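Local coordinates for tailspike protein (Siphovirus 9NA, PDB 3RIQ) that probably binds the lipopolysaccharide of Salmonella as the receptor-binding tailspike of the phage and cleaves it as an endorhamnosidase, at residues A[206-211]-A[234-239]; A[157-162]-A[177-182]; A[268-273]-A[313-318]. One frame throughout, in Å; residues are numbered along the deposited sequence. Where two conformers were deposited one is given.

The three contacts sample one structural idea, the stacking of successive coils in a right-handed parallel beta-helix. Along the chain contact 2 comes first, then contact 1, then contact 3, each closing before the next opens. Contacts 2 and 1 have centres about 9 Å apart and meet where strand 176-179 pairs with strand 206-208; the centres of contacts 1 and 3 are about 10 Å apart, and the two are joined where strands 234-236 and 238-241 pair with strand 266-273. Contacts 2 and 3, with centres about 19 Å apart, do not touch. All three include the corner of the coil that faces neighbouring subunits of the trimer, so the same feature builds the helix and packs the spike.

Contact 1: residues A[206-211]-A[234-239]; sequences KVVGGE and GVRDLI
Neighbouring coils of the right-handed beta-helix meet where Val207 and Val208 run parallel to Val235 and Arg236, and both chains then turn the same corner. The axes of strands 206-208 and 234-236 approach to 4.8 Å, and the strands are joined by Val207 N to Gly234 O, Arg236 N to Val207 O and Gly209 N to Arg236 O, the last at 2.9 Å. Past the corner the pairing resumes with Ile239 N donating to Gly210 O. A water bridges the bend by giving one hydrogen to Gly210 O and the other to Asp237 O. Val208 CG1, anti to the backbone N (chi1 179°), lies over one face of the Arg236 guanidinium, offset toward the rim and 3.5 Å from Arg236 CZ. The arginine chain runs alongside the valine and bends at chi3, and its NH1 makes a weak hydrogen bond within a salt bridge to Asp237 OD2 at 3.0 Å; Asp237 OD1 is hydrogen-bonded to Asn269 of the next coil. Beyond the turn, the Glu211 side chain passes obliquely across that of Ile239, with Glu211 CD 3.6 Å from Ile239 CG2. On the inward side Leu238 CD1 reaches Gly209 O at 3.6 Å; that buried oxygen has no hydrogen-bonding partner. Val207, Val235 and Leu238 all pack on Val220 of strand 220-223, while strand 176-179 pairs with 206-208 and strand 266-273 continues the stack beyond 234-239.

Contact 2: residues A[157-162]-A[177-182]; sequences IFTHPE and LVESPR
His160 reaches across to the coil that carries Ser180 and Arg182, and its side chain can be followed outward. CB lies 3.9 Å from Arg182 CD, and CG stays beside that same methylene. At CD2 the ring meets two groups: Arg182 CD, and Ser180 OG at the ring edge, near its plane, 3.5 Å away. The tip, NE2, is hydrogen-bonded to Glu179 of the second subunit. A chi1 of -48° puts CG anti to the carbonyl carbon, and the side chain passes obliquely across that of Arg182; ring and guanidinium planes are 90° apart. Arg182 NH1 and Glu162 OE2 form a long salt bridge, 3.7 Å, with the oxygen well out of the guanidinium plane; a water in that plane accepts from NH1 and donates to Glu162 OE2 and His160 O. NH1 also bonds Asn155 of the second subunit, and Glu162 OE1 is hydrogen-bonded to His84 of the same chain. On the other side of the backbone Pro161 CG packs 3.6 Å from Val178 CG1. The main chains are tied by four hydrogen bonds, from Phe158 N to Arg182 N. Such in-register parallel strands, turning together at matching corners, are characteristic of a right-handed beta-helix, here with its corner residues also joining subunits of the trimer.

Contact 3: residues A[268-273]-A[313-318]; sequences DNITTI and RNIITR
Asp268 lies alongside both Arg313 and Asn314, all three pointing the same way, yet it meets them differently. Asn314 ND2 donates to Asp268 OD1 at 2.9 Å in an almost straight bond, 177° at the hydrogen; the acceptor sits in the amide plane, while the donor approaches on the syn side but 33° out of the carboxylate plane. The Arg313 guanidinium is turned 38° from the carboxylate, and its NH1 forms only a long salt bridge to Asp268 OD2, 3.7 Å. Asn314 ND2 also stands over the centre of the guanidinium face, so one amide nitrogen both bonds the carboxylate and lies over the guanidinium. Asp268 OD2 and Arg313 NH1 have further partners in Asn269 of the third subunit, which makes the corner part of the trimer interface. These are consecutive coils of the right-handed beta-helix: after the corner at Asn269 and Asn314, strands 270-273 and 315-318 run parallel, linked by Ile316 N to Ile270 O, Thr272 N to Ile316 O and Arg318 N to Thr272 O. Ile270 and Ile315 lie side by side, with Ile315 CD1 3.9 Å from Ile270 CB. On the opposite face Ile316 CG2, set between the backbone N and the carbonyl carbon, touches Thr271 OG1 at 3.5 Å. On the face away from Thr271 and Ile316, Thr317 CG2 packs on Thr272 CB, the hydroxyls of these two being bonded to Gly324 O and Gly279 O respectively.

Contact 1: residues A[206-211]-A[234-239]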
loop_
_atom_site.group_PDB
_atom_site.type_symbol
_atom_site.label_atom_id
_atom_site.label_comp_id
_atom_site.label_asym_id
_atom_site.label_seq_id
_atom_site.Cartn_x
_atom_site.Cartn_y
_atom_site.Cartn_z
ATOM N N LYS A 206 3.472 13.097 -18.426
ATOM C CA LYS A 206 3.717 12.387 -17.158
ATOM C C LYS A 206 5.160 12.501 -16.675
ATOM O O LYS A 206 6.094 12.618 -17.505
ATOM C CB LYS A 206 3.290 10.927 -17.282
ATOM C CG LYS A 206 4.110 10.055 -18.122
ATOM C CD LYS A 206 3.444 8.673 -18.216
ATOM C CE LYS A 206 2.053 8.820 -18.853
ATOM N NZ LYS A 206 1.339 7.566 -19.029
ATOM N N VAL A 207 5.341 12.463 -15.363
ATOM C CA VAL A 207 6.662 12.325 -14.752
ATOM C C VAL A 207 6.654 10.993 -14.011
ATOM O O VAL A 207 5.705 10.704 -13.248
ATOM C CB VAL A 207 6.914 13.491 -13.767
ATOM C CG1 VAL A 207 8.293 13.369 -13.038
ATOM C CG2 VAL A 207 6.807 14.860 -14.532
ATOM N N VAL A 208 7.717 10.195 -14.176
ATOM C CA VAL A 208 7.836 8.892 -13.478
ATOM C C VAL A 208 9.229 8.754 -12.900
ATOM O O VAL A 208 10.200 8.746 -13.664
ATOM C CB VAL A 208 7.590 7.711 -14.479
ATOM C CG1 VAL A 208 7.736 6.354 -13.758
ATOM C CG2 VAL A 208 6.218 7.862 -15.168
ATOM N N GLY A 209 9.331 8.611 -11.566
ATOM C CA GLY A 209 10.651 8.385 -10.955
ATOM C C GLY A 209 11.285 9.658 -10.463
ATOM O O GLY A 209 10.852 10.762 -10.848
ATOM N N GLY A 210 12.345 9.509 -9.645
ATOM C CA GLY A 210 13.245 10.616 -9.344
ATOM C C GLY A 210 12.864 11.514 -8.187
ATOM O O GLY A 210 12.038 11.166 -7.323
ATOM N N GLU A 211 13.489 12.675 -8.180
ATOM C CA GLU A 211 13.399 13.630 -7.082
ATOM C C GLU A 211 13.618 15.036 -7.604
ATOM O O GLU A 211 14.547 15.275 -8.419
ATOM C CB GLU A 211 14.424 13.318 -5.965
ATOM C CG GLU A 211 14.334 14.315 -4.795
ATOM C CD GLU A 211 14.917 13.806 -3.471
ATOM O OE1 GLU A 211 15.416 12.642 -3.426
ATOM O OE2 GLU A 211 14.853 14.574 -2.450
ATOM N N GLY A 234 -0.039 12.365 -15.488
ATOM C CA GLY A 234 0.114 12.534 -14.039
ATOM C C GLY A 234 1.518 12.309 -13.542
ATOM O O GLY A 234 2.487 12.588 -14.251
ATOM N N VAL A 235 1.638 11.830 -12.302
ATOM C CA VAL A 235 2.953 11.690 -11.662
ATOM C C VAL A 235 3.000 10.354 -10.935
ATOM O O VAL A 235 2.066 10.010 -10.199
ATOM C CB VAL A 235 3.232 12.821 -10.626
ATOM C CG1 VAL A 235 4.591 12.612 -9.963
ATOM C CG2 VAL A 235 3.109 14.208 -11.284
ATOM N N ARG A 236 4.120 9.624 -11.100
ATOM C CA ARG A 236 4.312 8.343 -10.392
ATOM C C ARG A 236 5.723 8.243 -9.833
ATOM O O ARG A 236 6.667 8.645 -10.530
ATOM C CB ARG A 236 4.026 7.160 -11.332
ATOM C CG ARG A 236 4.259 5.799 -10.675
ATOM C CD ARG A 236 3.726 4.629 -11.481
ATOM N NE ARG A 236 4.176 4.525 -12.880
ATOM C CZ ARG A 236 5.266 3.862 -13.277
ATOM N NH1 ARG A 236 6.103 3.347 -12.363
ATOM N NH2 ARG A 236 5.531 3.714 -14.592
ATOM N N ASP A 237 5.849 7.758 -8.582
ATOM C CA ASP A 237 7.183 7.424 -7.982
ATOM C C ASP A 237 8.105 8.634 -7.924
ATOM O O ASP A 237 9.252 8.571 -8.416
ATOM C CB ASP A 237 7.878 6.306 -8.767
ATOM C CG ASP A 237 7.118 5.002 -8.743
ATOM O OD1 ASP A 237 6.369 4.752 -7.781
ATOM O OD2 ASP A 237 7.299 4.199 -9.694
ATOM N N LEU A 238 7.621 9.738 -7.345
ATOM C CA LEU A 238 8.424 10.967 -7.248
ATOM C C LEU A 238 8.641 11.338 -5.777
ATOM O O LEU A 238 7.734 11.181 -4.948
ATOM C CB LEU A 238 7.664 12.126 -7.935
ATOM C CG LEU A 238 8.359 13.486 -7.896
ATOM C CD1 LEU A 238 9.622 13.491 -8.765
ATOM C CD2 LEU A 238 7.380 14.577 -8.344
ATOM N N ILE A 239 9.830 11.846 -5.471
ATOM C CA ILE A 239 10.076 12.527 -4.166
ATOM C C ILE A 239 10.102 14.023 -4.468
ATOM O O ILE A 239 10.873 14.457 -5.327
ATOM C CB ILE A 239 11.415 12.069 -3.522
ATOM C CG1 ILE A 239 11.378 10.560 -3.239
ATOM C CG2 ILE A 239 11.671 12.878 -2.266
ATOM C CD1 ILE A 239 12.704 9.983 -2.816
HETATM O O HOH W 1 11.336 8.597 -6.604
#

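Contact 2: residues A[157-162]-A[177-182]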
loop_
_atom_site.group_PDB
_atom_site.type_symbol
_atom_site.label_atom_id
_atom_site.label_comp_id
_atom_site.label_asym_id
_atom_site.label_seq_id
_atom_site.Cartn_x
_atom_site.Cartn_y
_atom_site.Cartn_z
ATOM N N ILE A 157 10.542 11.865 -25.150
ATOM C CA ILE A 157 10.954 11.304 -23.860
ATOM C C ILE A 157 12.186 12.040 -23.358
ATOM O O ILE A 157 13.152 12.179 -24.105
ATOM C CB ILE A 157 11.241 9.744 -23.982
ATOM C CG1 ILE A 157 9.999 9.001 -24.521
ATOM C CG2 ILE A 157 11.714 9.175 -22.619
ATOM C CD1 ILE A 157 10.235 7.525 -24.773
ATOM N N PHE A 158 12.140 12.503 -22.108
ATOM C CA PHE A 158 13.311 13.050 -21.423
ATOM C C PHE A 158 13.757 12.020 -20.401
ATOM O O PHE A 158 12.946 11.612 -19.567
ATOM C CB PHE A 158 12.945 14.364 -20.682
ATOM C CG PHE A 158 13.005 15.598 -21.542
ATOM C CD1 PHE A 158 12.191 15.728 -22.671
ATOM C CD2 PHE A 158 13.833 16.656 -21.178
ATOM C CE1 PHE A 158 12.272 16.896 -23.503
ATOM C CE2 PHE A 158 13.908 17.825 -21.979
ATOM C CZ PHE A 158 13.096 17.944 -23.151
ATOM N N THR A 159 15.023 11.646 -20.415
ATOM C CA THR A 159 15.542 10.748 -19.406
ATOM C C THR A 159 16.553 11.410 -18.487
ATOM O O THR A 159 17.488 12.043 -18.910
ATOM C CB THR A 159 16.116 9.445 -20.008
ATOM O OG1 THR A 159 17.256 9.697 -20.857
ATOM C CG2 THR A 159 15.038 8.760 -20.815
ATOM N N HIS A 160 16.323 11.228 -17.201
ATOM C CA HIS A 160 17.230 11.732 -16.168
ATOM C C HIS A 160 17.595 13.203 -16.288
ATOM O O HIS A 160 18.762 13.582 -16.183
ATOM C CB HIS A 160 18.500 10.867 -16.085
ATOM C CG HIS A 160 18.229 9.391 -16.030
ATOM N ND1 HIS A 160 18.501 8.530 -17.080
ATOM C CD2 HIS A 160 17.731 8.624 -15.032
ATOM C CE1 HIS A 160 18.175 7.294 -16.731
ATOM N NE2 HIS A 160 17.697 7.327 -15.493
ATOM N N PRO A 161 16.604 14.067 -16.496
ATOM C CA PRO A 161 16.940 15.488 -16.542
ATOM C C PRO A 161 17.404 16.036 -15.216
ATOM O O PRO A 161 16.906 15.632 -14.177
ATOM C CB PRO A 161 15.630 16.137 -16.964
ATOM C CG PRO A 161 14.547 15.222 -16.358
ATOM C CD PRO A 161 15.152 13.831 -16.605
ATOM N N GLU A 162 18.293 17.012 -15.287
ATOM C CA GLU A 162 18.875 17.663 -14.101
ATOM C C GLU A 162 18.662 19.171 -14.153
ATOM O O GLU A 162 18.279 19.722 -15.204
ATOM C CB GLU A 162 20.393 17.401 -14.065
ATOM C CG GLU A 162 20.776 15.936 -14.199
ATOM C CD GLU A 162 22.250 15.656 -13.934
ATOM O OE1 GLU A 162 23.082 16.599 -13.852
ATOM O OE2 GLU A 162 22.602 14.471 -13.798
ATOM N N LEU A 177 6.971 12.221 -21.814
ATOM C CA LEU A 177 7.330 11.374 -20.658
ATOM C C LEU A 177 8.644 11.842 -20.097
ATOM O O LEU A 177 9.639 11.865 -20.830
ATOM C CB LEU A 177 7.463 9.902 -21.116
ATOM C CG LEU A 177 8.057 8.944 -20.071
ATOM C CD1 LEU A 177 7.152 8.839 -18.789
ATOM C CD2 LEU A 177 8.211 7.558 -20.719
ATOM N N VAL A 178 8.652 12.251 -18.820
ATOM C CA VAL A 178 9.885 12.631 -18.136
ATOM C C VAL A 178 10.232 11.564 -17.112
ATOM O O VAL A 178 9.488 11.376 -16.128
ATOM C CB VAL A 178 9.762 14.005 -17.436
ATOM C CG1 VAL A 178 11.121 14.433 -16.858
ATOM C CG2 VAL A 178 9.207 15.039 -18.393
ATOM N N GLU A 179 11.320 10.842 -17.354
ATOM C CA GLU A 179 11.728 9.761 -16.452
ATOM C C GLU A 179 12.829 10.223 -15.516
ATOM O O GLU A 179 13.846 10.765 -15.958
ATOM C CB GLU A 179 12.249 8.557 -17.227
ATOM C CG GLU A 179 11.104 7.830 -17.977
ATOM C CD GLU A 179 11.551 6.583 -18.745
ATOM O OE1 GLU A 179 12.731 6.515 -19.181
ATOM O OE2 GLU A 179 10.694 5.700 -18.970
ATOM N N SER A 180 12.601 10.012 -14.220
ATOM C CA SER A 180 13.651 10.135 -13.210
ATOM C C SER A 180 14.438 11.459 -13.201
ATOM O O SER A 180 15.677 11.450 -13.284
ATOM C CB SER A 180 14.612 8.941 -13.308
ATOM O OG SER A 180 15.590 9.049 -12.300
ATOM N N PRO A 181 13.733 12.602 -13.049
ATOM C CA PRO A 181 14.504 13.818 -12.749
ATOM C C PRO A 181 15.430 13.545 -11.551
ATOM O O PRO A 181 15.039 12.850 -10.591
ATOM C CB PRO A 181 13.414 14.840 -12.360
ATOM C CG PRO A 181 12.189 13.985 -11.960
ATOM C CD PRO A 181 12.271 12.782 -12.885
ATOM N N ARG A 182 16.640 14.101 -11.593
ATOM C CA ARG A 182 17.616 13.838 -10.524
ATOM C C ARG A 182 18.708 14.883 -10.570
ATOM O O ARG A 182 18.830 15.567 -11.592
ATOM C CB ARG A 182 18.211 12.443 -10.711
ATOM C CG ARG A 182 18.874 12.184 -12.085
ATOM C CD ARG A 182 19.240 10.674 -12.237
ATOM N NE ARG A 182 20.294 10.270 -11.318
ATOM C CZ ARG A 182 21.598 10.389 -11.579
ATOM N NH1 ARG A 182 22.014 10.970 -12.720
ATOM N NH2 ARG A 182 22.495 10.002 -10.665
HETATM O O HOH W 2 21.111 12.556 -14.956
#

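Contact 3: residues A[268-273]-A[313-318]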
loop_
_atom_site.group_PDB
_atom_site.type_symbol
_atom_site.label_atom_id
_atom_site.label_comp_id
_atom_site.label_asym_id
_atom_site.label_seq_id
_atom_site.Cartn_x
_atom_site.Cartn_y
_atom_site.Cartn_z
ATOM N N ASP A 268 0.444 8.591 -8.217
ATOM C CA ASP A 268 0.723 7.299 -7.575
ATOM C C ASP A 268 2.128 7.301 -6.968
ATOM O O ASP A 268 3.110 7.376 -7.710
ATOM C CB ASP A 268 0.578 6.167 -8.621
ATOM C CG ASP A 268 1.035 4.795 -8.106
ATOM O OD1 ASP A 268 1.084 4.557 -6.879
ATOM O OD2 ASP A 268 1.312 3.918 -8.967
ATOM N N ASN A 269 2.219 7.196 -5.643
ATOM C CA ASN A 269 3.502 7.093 -4.954
ATOM C C ASN A 269 4.303 8.374 -5.041
ATOM O O ASN A 269 5.356 8.452 -5.711
ATOM C CB ASN A 269 4.326 5.892 -5.422
ATOM C CG ASN A 269 5.471 5.582 -4.463
ATOM O OD1 ASN A 269 5.480 6.118 -3.359
ATOM N ND2 ASN A 269 6.457 4.802 -4.895
ATOM N N ILE A 270 3.805 9.378 -4.350
ATOM C CA ILE A 270 4.482 10.647 -4.238
ATOM C C ILE A 270 4.842 10.799 -2.771
ATOM O O ILE A 270 3.992 10.607 -1.906
ATOM C CB ILE A 270 3.601 11.803 -4.709
ATOM C CG1 ILE A 270 3.226 11.605 -6.194
ATOM C CG2 ILE A 270 4.327 13.185 -4.447
ATOM C CD1 ILE A 270 2.190 12.546 -6.721
ATOM N N THR A 271 6.107 11.127 -2.511
ATOM C CA THR A 271 6.629 11.408 -1.169
ATOM C C THR A 271 6.951 12.889 -1.134
ATOM O O THR A 271 7.858 13.327 -1.869
ATOM C CB THR A 271 7.957 10.620 -0.929
ATOM O OG1 THR A 271 7.686 9.218 -1.032
ATOM C CG2 THR A 271 8.576 10.966 0.421
ATOM N N THR A 272 6.256 13.653 -0.289
ATOM C CA THR A 272 6.505 15.109 -0.215
ATOM C C THR A 272 7.063 15.443 1.139
ATOM O O THR A 272 6.451 15.117 2.166
ATOM C CB THR A 272 5.239 15.923 -0.442
ATOM O OG1 THR A 272 4.677 15.578 -1.706
ATOM C CG2 THR A 272 5.575 17.431 -0.421
ATOM N N ILE A 273 8.244 16.033 1.139
ATOM C CA ILE A 273 8.930 16.383 2.389
ATOM C C ILE A 273 9.057 17.899 2.533
ATOM O O ILE A 273 9.729 18.529 1.726
ATOM C CB ILE A 273 10.353 15.761 2.393
ATOM C CG1 ILE A 273 10.266 14.206 2.344
ATOM C CG2 ILE A 273 11.163 16.269 3.625
ATOM C CD1 ILE A 273 11.621 13.460 2.030
ATOM N N ARG A 313 -3.162 7.802 -5.144
ATOM C CA ARG A 313 -2.874 6.645 -4.289
ATOM C C ARG A 313 -1.414 6.536 -3.867
ATOM O O ARG A 313 -0.501 7.051 -4.557
ATOM C CB ARG A 313 -3.350 5.345 -4.923
ATOM C CG ARG A 313 -2.978 5.141 -6.319
ATOM C CD ARG A 313 -3.788 3.960 -6.998
ATOM N NE ARG A 313 -3.440 2.646 -6.441
ATOM C CZ ARG A 313 -2.502 1.839 -6.920
ATOM N NH1 ARG A 313 -1.802 2.214 -7.989
ATOM N NH2 ARG A 313 -2.230 0.682 -6.298
ATOM N N ASN A 314 -1.210 5.954 -2.688
ATOM C CA ASN A 314 0.147 5.647 -2.171
ATOM C C ASN A 314 0.968 6.906 -1.895
ATOM O O ASN A 314 2.173 6.966 -2.208
ATOM C CB ASN A 314 0.854 4.687 -3.144
ATOM C CG ASN A 314 0.023 3.427 -3.418
ATOM O OD1 ASN A 314 -0.483 2.809 -2.496
ATOM N ND2 ASN A 314 -0.160 3.087 -4.676
ATOM N N ILE A 315 0.325 7.908 -1.302
ATOM C CA ILE A 315 0.960 9.215 -1.073
ATOM C C ILE A 315 1.485 9.220 0.360
ATOM O O ILE A 315 0.823 8.691 1.275
ATOM C CB ILE A 315 -0.086 10.334 -1.190
ATOM C CG1 ILE A 315 -0.824 10.252 -2.527
ATOM C CG2 ILE A 315 0.552 11.715 -0.948
ATOM C CD1 ILE A 315 0.034 10.424 -3.801
ATOM N N ILE A 316 2.652 9.819 0.590
ATOM C CA ILE A 316 3.124 10.036 1.974
ATOM C C ILE A 316 3.726 11.433 2.046
ATOM O O ILE A 316 4.524 11.805 1.165
ATOM C CB ILE A 316 4.128 8.943 2.441
ATOM C CG1 ILE A 316 4.526 9.196 3.916
ATOM C CG2 ILE A 316 5.355 8.840 1.506
ATOM C CD1 ILE A 316 5.325 8.052 4.551
ATOM N N THR A 317 3.353 12.220 3.053
ATOM C CA THR A 317 3.911 13.577 3.193
ATOM C C THR A 317 4.349 13.804 4.608
ATOM O O THR A 317 3.770 13.235 5.530
ATOM C CB THR A 317 2.928 14.697 2.718
ATOM O OG1 THR A 317 1.985 15.000 3.758
ATOM C CG2 THR A 317 2.186 14.266 1.425
ATOM N N ARG A 318 5.395 14.609 4.790
ATOM C CA ARG A 318 5.946 14.812 6.147
ATOM C C ARG A 318 6.314 16.259 6.386
ATOM O O ARG A 318 7.108 16.844 5.617
ATOM C CB ARG A 318 7.181 13.914 6.374
ATOM C CG ARG A 318 7.675 13.927 7.830
ATOM C CD ARG A 318 9.113 13.326 8.021
ATOM N NE ARG A 318 10.171 14.257 7.557
ATOM C CZ ARG A 318 10.652 15.268 8.280
ATOM N NH1 ARG A 318 10.147 15.501 9.485
ATOM N NH2 ARG A 318 11.611 16.072 7.786
#